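Local atomic coordinates of acetyl-CoA acetyltransferase (Mycobacterium smegmatis, PDB entry 4EGV), a protein that probably acts as an acyltransferase, being a monomeric thiolase-like protein of type 1 with the thiolase fold and an additional C-terminal domain. Residues Phe340-Cys345 against Phe402-Ala407; Thr368-Leu373 against Asn381-His386; Gly455-Tyr460 against Ile502-Val507. All blocks are in the same frame, centred on the assembly; numbering follows the deposited sequence.

Contact 1: Phe340-Cys345 against Phe402-Ala407; sequences FDLYSC and FALVGA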
loop_
_atom_site.group_PDB
_atom_site.type_symbol
_atom_site.label_atom_id
_atom_site.label_comp_id
_atom_site.label_asym_id
_atom_site.label_seq_id
_atom_site.Cartn_x
_atom_site.Cartn_y
_atom_site.Cartn_z
ATOM N N PHE A 340 2.789 -9.307 10.635
ATOM C CA PHE A 340 2.896 -8.494 9.416
ATOM C C PHE A 340 1.562 -7.849 9.079
ATOM O O PHE A 340 0.541 -8.483 9.208
ATOM C CB PHE A 340 3.301 -9.360 8.208
ATOM C CG PHE A 340 4.689 -9.918 8.280
ATOM C CD1 PHE A 340 5.761 -9.217 7.749
ATOM C CD2 PHE A 340 4.925 -11.162 8.854
ATOM C CE1 PHE A 340 7.026 -9.725 7.805
ATOM C CE2 PHE A 340 6.201 -11.678 8.926
ATOM C CZ PHE A 340 7.251 -10.957 8.402
ATOM N N ASP A 341 1.598 -6.582 8.668
ATOM C CA ASP A 341 0.537 -5.965 7.871
ATOM C C ASP A 341 1.131 -5.453 6.577
ATOM O O ASP A 341 1.811 -4.440 6.550
ATOM C CB ASP A 341 -0.211 -4.836 8.578
ATOM C CG ASP A 341 -1.525 -4.464 7.854
ATOM O OD1 ASP A 341 -2.554 -5.087 8.118
ATOM O OD2 ASP A 341 -1.533 -3.543 7.023
ATOM N N LEU A 342 0.876 -6.204 5.515
ATOM C CA LEU A 342 1.345 -5.897 4.172
ATOM C C LEU A 342 0.201 -5.327 3.356
ATOM O O LEU A 342 -0.912 -5.832 3.375
ATOM C CB LEU A 342 1.968 -7.148 3.511
ATOM C CG LEU A 342 3.429 -7.556 3.752
ATOM C CD1 LEU A 342 4.123 -6.906 4.906
ATOM C CD2 LEU A 342 3.565 -9.070 3.827
ATOM N N TYR A 343 0.476 -4.237 2.673
ATOM C CA TYR A 343 -0.539 -3.555 1.919
ATOM C C TYR A 343 -1.001 -4.412 0.731
ATOM O O TYR A 343 -0.187 -4.923 -0.048
ATOM C CB TYR A 343 0.019 -2.227 1.453
ATOM C CG TYR A 343 -0.973 -1.280 0.829
ATOM C CD1 TYR A 343 -1.449 -0.173 1.555
ATOM C CD2 TYR A 343 -1.422 -1.462 -0.487
ATOM C CE1 TYR A 343 -2.348 0.705 1.005
ATOM C CE2 TYR A 343 -2.330 -0.594 -1.062
ATOM C CZ TYR A 343 -2.795 0.497 -0.309
ATOM O OH TYR A 343 -3.691 1.378 -0.879
ATOM N N SER A 344 -2.323 -4.505 0.579
ATOM C CA SER A 344 -2.969 -5.481 -0.297
ATOM C C SER A 344 -4.214 -4.984 -1.032
ATOM O O SER A 344 -5.305 -5.541 -0.833
ATOM C CB SER A 344 -3.353 -6.716 0.547
ATOM O OG SER A 344 -4.190 -6.365 1.648
ATOM N N CYS A 345 -4.113 -3.965 -1.881
ATOM C CA CYS A 345 -5.329 -3.598 -2.648
ATOM C C CYS A 345 -5.523 -4.730 -3.691
ATOM O O CYS A 345 -6.604 -5.246 -3.911
ATOM C CB CYS A 345 -5.221 -2.180 -3.255
ATOM S SG CYS A 345 -6.799 -1.190 -3.532
ATOM N N PHE A 402 8.271 -7.980 17.661
ATOM C CA PHE A 402 8.383 -6.989 16.593
ATOM C C PHE A 402 7.332 -7.159 15.535
ATOM O O PHE A 402 7.059 -8.256 15.164
ATOM C CB PHE A 402 9.753 -7.082 15.923
ATOM C CG PHE A 402 10.869 -6.551 16.752
ATOM C CD1 PHE A 402 11.388 -5.288 16.518
ATOM C CD2 PHE A 402 11.407 -7.316 17.782
ATOM C CE1 PHE A 402 12.441 -4.794 17.298
ATOM C CE2 PHE A 402 12.443 -6.837 18.568
ATOM C CZ PHE A 402 12.972 -5.583 18.322
ATOM N N ALA A 403 6.769 -6.045 15.041
ATOM C CA ALA A 403 5.715 -6.009 13.946
ATOM C C ALA A 403 6.092 -5.135 12.738
ATOM O O ALA A 403 6.447 -3.976 12.888
ATOM C CB ALA A 403 4.373 -5.562 14.500
ATOM N N LEU A 404 5.994 -5.701 11.547
ATOM C CA LEU A 404 6.325 -4.979 10.329
ATOM C C LEU A 404 5.061 -4.480 9.594
ATOM O O LEU A 404 4.098 -5.232 9.391
ATOM C CB LEU A 404 7.196 -5.862 9.431
ATOM C CG LEU A 404 7.839 -5.252 8.197
ATOM C CD1 LEU A 404 9.175 -5.847 7.964
ATOM C CD2 LEU A 404 6.976 -5.437 6.960
ATOM N N VAL A 405 5.068 -3.212 9.208
ATOM C CA VAL A 405 4.001 -2.655 8.410
ATOM C C VAL A 405 4.578 -2.261 7.062
ATOM O O VAL A 405 5.565 -1.581 7.011
ATOM C CB VAL A 405 3.321 -1.429 9.126
ATOM C CG1 VAL A 405 2.268 -0.778 8.282
ATOM C CG2 VAL A 405 2.704 -1.856 10.427
ATOM N N GLY A 406 3.957 -2.671 5.963
ATOM C CA GLY A 406 4.363 -2.198 4.644
ATOM C C GLY A 406 3.263 -1.419 3.967
ATOM O O GLY A 406 2.144 -1.879 3.897
ATOM N N ALA A 407 3.599 -0.247 3.440
ATOM C CA ALA A 407 2.607 0.670 2.856
ATOM C C ALA A 407 2.884 0.992 1.405
ATOM O O ALA A 407 3.883 1.578 1.104
ATOM C CB ALA A 407 2.538 1.966 3.681
#
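Main-chain pairing joins Asp-341 to Leu-404 and Gly-406. Asp-341 N donates to Leu-404 O at 2.9 Å, and Gly-406 N returns a bond to Asp-341 O at 2.8 Å. Both are close to straight, the first with an N-H...O angle of 170°. Because Asp-341 bonds to the residues before and after its partner Val-405, the pairing is parallel, which agrees with the 2° between the strand directions. Beyond it only a weak, bent hydrogen bond runs from Tyr-343 N to Gly-406 O, where the chain leaves the strand. CA-H...O contacts supplement the amide bonds, with Phe-340 CA 3.5 Å from Leu-404 O and Val-405 CA near Asp-341 O.

Apolar packing gathers on the face that carries Phe-340, Leu-342 and Leu-404. With CG anti to its backbone N (chi1 -171°), Leu-404 brings CD2 within 3.8 Å of Leu-342 CD1, while its CB lies 4.0 Å from Phe-340 CD1. Gly-406 adds no side chain to this row.

The polar ends find their partners outside the two strands. The carboxylate of Asp-341 leaves by the other face, where it accepts a hydrogen bond from Leu-369 N. Tyr-343 starts out beside the neighbouring strand, its CB 3.3 Å from Gly-406 O, before the ring leads off to a hydrogen bond with Gly-380 O. Helix 383-397 packs Ala-391 against Val-405.

Strand 337-342 is outermost in its mixed sheet and borders 402-409; about half of the chain between them is helix and none of it strand. Such parallel neighbours linked through helices form a beta-alpha-beta crossover, here at one edge of the large sheet of the thiolase fold.

Contact 2: Thr368-Leu373 against Asn381-His386; sequences TLTGGL and NNYSMH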
loop_
_atom_site.group_PDB
_atom_site.type_symbol
_atom_site.label_atom_id
_atom_site.label_comp_id
_atom_site.label_asym_id
_atom_site.label_seq_id
_atom_site.Cartn_x
_atom_site.Cartn_y
_atom_site.Cartn_z
ATOM N N THR A 368 -1.449 -10.146 7.263
ATOM C CA THR A 368 -2.289 -8.988 7.565
ATOM C C THR A 368 -2.731 -8.930 9.025
ATOM O O THR A 368 -2.904 -9.924 9.694
ATOM C CB THR A 368 -3.518 -8.899 6.610
ATOM O OG1 THR A 368 -4.172 -7.654 6.804
ATOM C CG2 THR A 368 -4.505 -10.052 6.848
ATOM N N LEU A 369 -2.880 -7.734 9.515
ATOM C CA LEU A 369 -3.358 -7.548 10.839
ATOM C C LEU A 369 -4.780 -7.015 10.809
ATOM O O LEU A 369 -5.493 -7.087 11.769
ATOM C CB LEU A 369 -2.470 -6.532 11.525
ATOM C CG LEU A 369 -1.136 -7.043 11.994
ATOM C CD1 LEU A 369 -0.288 -5.866 12.466
ATOM C CD2 LEU A 369 -1.374 -8.035 13.101
ATOM N N THR A 370 -5.158 -6.473 9.674
ATOM C CA THR A 370 -6.367 -5.735 9.525
ATOM C C THR A 370 -7.420 -6.570 8.786
ATOM O O THR A 370 -8.598 -6.575 9.120
ATOM C CB THR A 370 -6.035 -4.450 8.759
ATOM O OG1 THR A 370 -5.389 -3.531 9.636
ATOM C CG2 THR A 370 -7.246 -3.819 8.275
ATOM N N GLY A 371 -6.967 -7.267 7.793
ATOM C CA GLY A 371 -7.860 -7.971 6.948
ATOM C C GLY A 371 -7.623 -7.581 5.531
ATOM O O GLY A 371 -8.056 -8.248 4.667
ATOM N N GLY A 372 -6.948 -6.467 5.304
ATOM C CA GLY A 372 -6.601 -6.038 3.971
ATOM C C GLY A 372 -7.665 -5.321 3.209
ATOM O O GLY A 372 -8.747 -5.198 3.678
ATOM N N LEU A 373 -7.335 -4.867 2.014
ATOM C CA LEU A 373 -8.065 -3.820 1.341
ATOM C C LEU A 373 -9.393 -4.146 0.700
ATOM O O LEU A 373 -10.396 -3.555 1.021
ATOM C CB LEU A 373 -7.194 -3.029 0.395
ATOM C CG LEU A 373 -6.934 -1.639 0.915
ATOM C CD1 LEU A 373 -5.981 -0.972 0.118
ATOM C CD2 LEU A 373 -8.150 -0.833 1.041
ATOM N N ASN A 381 -6.190 4.839 0.231
ATOM C CA ASN A 381 -5.282 5.877 0.639
ATOM C C ASN A 381 -4.843 5.916 2.121
ATOM O O ASN A 381 -3.660 6.097 2.433
ATOM C CB ASN A 381 -5.776 7.234 0.181
ATOM C CG ASN A 381 -4.640 8.103 -0.242
ATOM O OD1 ASN A 381 -4.152 8.937 0.536
ATOM N ND2 ASN A 381 -4.148 7.870 -1.463
ATOM N N ASN A 382 -5.802 5.754 3.020
ATOM C CA ASN A 382 -5.541 5.800 4.445
ATOM C C ASN A 382 -5.507 4.417 5.125
ATOM O O ASN A 382 -5.485 4.306 6.331
ATOM C CB ASN A 382 -6.547 6.740 5.130
ATOM C CG ASN A 382 -6.058 7.208 6.449
ATOM O OD1 ASN A 382 -5.003 7.820 6.528
ATOM N ND2 ASN A 382 -6.775 6.879 7.505
ATOM N N TYR A 383 -5.474 3.363 4.336
ATOM C CA TYR A 383 -5.486 2.012 4.871
ATOM C C TYR A 383 -4.379 1.688 5.870
ATOM O O TYR A 383 -4.653 1.156 6.930
ATOM C CB TYR A 383 -5.449 0.981 3.755
ATOM C CG TYR A 383 -5.167 -0.389 4.326
ATOM C CD1 TYR A 383 -6.202 -1.153 4.893
ATOM C CD2 TYR A 383 -3.862 -0.903 4.364
ATOM C CE1 TYR A 383 -5.957 -2.353 5.434
ATOM C CE2 TYR A 383 -3.620 -2.130 4.922
ATOM C CZ TYR A 383 -4.673 -2.843 5.455
ATOM O OH TYR A 383 -4.462 -4.076 5.997
ATOM N N SER A 384 -3.130 1.993 5.542
ATOM C CA SER A 384 -2.007 1.645 6.421
ATOM C C SER A 384 -2.025 2.302 7.792
ATOM O O SER A 384 -1.246 1.958 8.648
ATOM C CB SER A 384 -0.638 1.883 5.747
ATOM O OG SER A 384 -0.207 0.752 5.011
HETATM N N MSE A 385 -2.892 3.249 8.035
HETATM C CA MSE A 385 -2.899 3.810 9.354
HETATM C C MSE A 385 -3.661 2.945 10.330
HETATM O O MSE A 385 -3.406 2.979 11.528
HETATM C CB MSE A 385 -3.530 5.159 9.323
HETATM C CG MSE A 385 -3.333 5.867 10.597
HETATM SE SE MSE A 385 -3.266 7.648 10.157
HETATM C CE MSE A 385 -5.007 7.940 9.421
ATOM N N HIS A 386 -4.625 2.211 9.797
ATOM C CA HIS A 386 -5.277 1.138 10.495
ATOM C C HIS A 386 -4.307 -0.041 10.817
ATOM O O HIS A 386 -4.355 -0.609 11.887
ATOM C CB HIS A 386 -6.487 0.688 9.662
ATOM C CG HIS A 386 -7.550 1.735 9.570
ATOM N ND1 HIS A 386 -8.441 1.972 10.594
ATOM C CD2 HIS A 386 -7.837 2.636 8.599
ATOM C CE1 HIS A 386 -9.245 2.954 10.250
ATOM N NE2 HIS A 386 -8.903 3.368 9.044
#
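Tyr-383 and Thr-370 meet because their first torsions aim them at each other: chi1 of 168° swings the Tyr-383 ring out opposite its own amide nitrogen, and the methyl of Thr-370 is placed likewise. The two side chains run head-on toward each other, bringing Thr-370 CG2 to 3.4 Å from Tyr-383 CE1 and Thr-370 CB beside the phenol oxygen.

The loop that receives the ring is an ST turn continued as an ST motif. Thr-368 OG1 accepts from Thr-370 N at 3.3 Å and from Gly-371 N at 3.0 Å, so one hydroxyl oxygen ties down two successive amides. Gly-371 (phi 126°) and Gly-372 (phi 82°) then carry the chain to the helix starting at Leu-373, with Gly-372 at its N-cap position.

Leu-373 runs alongside the tyrosine farther back, pointing the other way. Its CG is 4.0 Å from Tyr-383 CG, so the leucine meets the root of the ring while Thr-370 meets its hydroxyl end.

No hydrogen bond crosses between 368-373 and 381-386. The buried phenol is satisfied by the carboxylate of Asp-341, which also takes a weak hydrogen bond from Thr-370 N. One turn along helix 383-397, His-386 ND1 is hydrogen-bonded to Gln-27 NE2, while His-386 O lies 3.8 Å from Thr-370 OG1.

Contact 3: Gly455-Tyr460 against Ile502-Val507; sequences GTIETY and IGAKIV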
loop_
_atom_site.group_PDB
_atom_site.type_symbol
_atom_site.label_atom_id
_atom_site.label_comp_id
_atom_site.label_asym_id
_atom_site.label_seq_id
_atom_site.Cartn_x
_atom_site.Cartn_y
_atom_site.Cartn_z
ATOM N N GLY A 455 6.015 -6.824 -33.105
ATOM C CA GLY A 455 6.437 -6.876 -31.728
ATOM C C GLY A 455 5.947 -8.094 -31.008
ATOM O O GLY A 455 5.163 -8.862 -31.531
ATOM N N THR A 456 6.442 -8.252 -29.789
ATOM C CA THR A 456 6.087 -9.352 -28.879
ATOM C C THR A 456 5.304 -8.799 -27.672
ATOM O O THR A 456 5.617 -7.728 -27.147
ATOM C CB THR A 456 7.386 -10.137 -28.408
ATOM O OG1 THR A 456 8.123 -10.592 -29.551
ATOM C CG2 THR A 456 7.064 -11.356 -27.487
ATOM N N ILE A 457 4.272 -9.533 -27.260
ATOM C CA ILE A 457 3.517 -9.216 -26.050
ATOM C C ILE A 457 4.373 -9.504 -24.796
ATOM O O ILE A 457 4.832 -10.626 -24.600
ATOM C CB ILE A 457 2.203 -9.993 -26.018
ATOM C CG1 ILE A 457 1.292 -9.501 -27.133
ATOM C CG2 ILE A 457 1.536 -9.820 -24.694
ATOM C CD1 ILE A 457 0.018 -10.260 -27.272
ATOM N N GLU A 458 4.620 -8.487 -23.967
ATOM C CA GLU A 458 5.329 -8.728 -22.711
ATOM C C GLU A 458 4.332 -8.914 -21.573
ATOM O O GLU A 458 4.495 -9.794 -20.728
ATOM C CB GLU A 458 6.353 -7.626 -22.401
ATOM C CG GLU A 458 7.362 -8.052 -21.343
ATOM C CD GLU A 458 8.312 -6.955 -20.926
ATOM O OE1 GLU A 458 8.297 -5.885 -21.554
ATOM O OE2 GLU A 458 9.062 -7.153 -19.956
ATOM N N THR A 459 3.300 -8.078 -21.588
ATOM C CA THR A 459 2.189 -8.164 -20.651
ATOM C C THR A 459 0.932 -7.498 -21.241
ATOM O O THR A 459 0.975 -6.836 -22.269
ATOM C CB THR A 459 2.577 -7.613 -19.265
ATOM O OG1 THR A 459 1.529 -7.859 -18.326
ATOM C CG2 THR A 459 2.888 -6.146 -19.339
ATOM N N TYR A 460 -0.190 -7.716 -20.581
ATOM C CA TYR A 460 -1.495 -7.412 -21.120
ATOM C C TYR A 460 -2.507 -7.295 -19.982
ATOM O O TYR A 460 -2.303 -7.778 -18.860
ATOM C CB TYR A 460 -1.941 -8.529 -22.089
ATOM C CG TYR A 460 -2.208 -9.862 -21.403
ATOM C CD1 TYR A 460 -3.504 -10.249 -21.052
ATOM C CD2 TYR A 460 -1.156 -10.727 -21.091
ATOM C CE1 TYR A 460 -3.752 -11.453 -20.410
ATOM C CE2 TYR A 460 -1.391 -11.948 -20.446
ATOM C CZ TYR A 460 -2.704 -12.308 -20.110
ATOM O OH TYR A 460 -2.944 -13.504 -19.469
ATOM N N ILE A 502 1.387 -14.249 -23.602
ATOM C CA ILE A 502 2.750 -13.853 -23.445
ATOM C C ILE A 502 3.631 -14.260 -24.593
ATOM O O ILE A 502 3.808 -15.429 -24.852
ATOM C CB ILE A 502 3.288 -14.547 -22.261
ATOM C CG1 ILE A 502 2.284 -14.448 -21.144
ATOM C CG2 ILE A 502 4.572 -13.928 -21.884
ATOM C CD1 ILE A 502 0.997 -15.076 -21.499
ATOM N N GLY A 503 4.237 -13.318 -25.281
ATOM C CA GLY A 503 5.192 -13.729 -26.287
ATOM C C GLY A 503 4.653 -13.889 -27.684
ATOM O O GLY A 503 5.379 -14.228 -28.591
ATOM N N ALA A 504 3.374 -13.637 -27.852
ATOM C CA ALA A 504 2.736 -13.774 -29.132
ATOM C C ALA A 504 3.065 -12.627 -30.026
ATOM O O ALA A 504 3.206 -11.527 -29.565
ATOM C CB ALA A 504 1.293 -13.848 -28.943
ATOM N N LYS A 505 3.175 -12.897 -31.320
ATOM C CA LYS A 505 3.559 -11.872 -32.279
ATOM C C LYS A 505 2.340 -11.071 -32.690
ATOM O O LYS A 505 1.268 -11.618 -32.942
ATOM C CB LYS A 505 4.216 -12.519 -33.511
ATOM C CG LYS A 505 5.659 -13.047 -33.310
ATOM C CD LYS A 505 6.706 -11.880 -33.375
ATOM C CE LYS A 505 8.164 -12.341 -33.632
ATOM N NZ LYS A 505 8.539 -13.507 -32.795
ATOM N N ILE A 506 2.516 -9.763 -32.726
ATOM C CA ILE A 506 1.456 -8.831 -33.081
ATOM C C ILE A 506 2.004 -7.739 -33.986
ATOM O O ILE A 506 3.216 -7.490 -34.019
ATOM C CB ILE A 506 0.834 -8.140 -31.822
ATOM C CG1 ILE A 506 1.919 -7.671 -30.839
ATOM C CG2 ILE A 506 -0.188 -9.043 -31.160
ATOM C CD1 ILE A 506 1.689 -6.307 -30.316
ATOM N N VAL A 507 1.110 -7.076 -34.709
ATOM C CA VAL A 507 1.497 -5.948 -35.553
ATOM C C VAL A 507 0.858 -4.675 -34.974
ATOM O O VAL A 507 -0.346 -4.617 -34.787
ATOM C CB VAL A 507 1.233 -6.222 -37.124
ATOM C CG1 VAL A 507 -0.157 -5.843 -37.571
ATOM C CG2 VAL A 507 2.247 -5.501 -38.016
#
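Ile-457 and Ile-506 lie nearly perpendicular, with Ile-457 CD1 4.1 Å from Ile-506 CG2. Ile-457 is extended beyond CG1 (chi2 175°), which carries CD1 along the other segment until it also reaches Ala-504 CB at 4.2 Å. Ile-506 has CG1 between its backbone N and carbonyl carbon, and that branch lies over the carbonyl of Gly-455.

Tyr-460 and Ile-502 meet obliquely at the far end, where Tyr-460 CE2 is 4.1 Å from Ile-502 CD1. On the more solvent-exposed side, Thr-456 places its methyl CG2 against Gly-503 CA, while Lys-505 bends back so that its CD lies 3.9 Å from Gly-455 O.

Backbone hydrogen bonds set the register of these side chains. Gly-455 and Ile-506 form an antiparallel hydrogen-bonded pair, N to O in both directions at 3.0 Å, and Thr-456 with Lys-505 is the non-hydrogen-bonded pair beside it. Ile-457 N then donates to Ala-504 O at 3.2 Å, and Gly-503 N to Ile-457 O at 2.8 Å. These last two reach residues ahead of strand 505-507, so the contact extends into the loop. The axes of segments 455-460 and 505-507 stand at 117°, well short of antiparallel, consistent with a strongly twisted or coiled pairing.

Strand 453-463 is central in a five-stranded antiparallel sheet, which with the helix between its third and fourth strands is consistent with an OB-like additional domain. Glu-458 and Thr-459 form a classic beta bulge opposite Ile-474 of strand 470-476. Helix 490-498 packs Leu-492 on Ile-506 and Leu-496 on Tyr-460, while helix 191-206 meets Ile-502 through Arg-203 and Ala-204.

Overall arrangement
Contacts 1 and 2 form one buried unit, their centres 8 Å apart, and contact 2 is nested in the chain between the two strands of contact 1. The carboxylate of Asp-341 joins them, meeting the 368-370 turn on one segment of contact 2 and Tyr-383 on the other, and Ala-407 CB packs on Ser-384 OG at 3.3 Å. Helix 383-397, entered through contact 2, leads directly into strand 402-409 of contact 1. Contact 3 follows later in the chain and stands apart in the additional C-terminal region: its centre is about 34 Å from that of contact 1 and 36 Å from that of contact 2, with nearest atoms about 16 Å and 20 Å away.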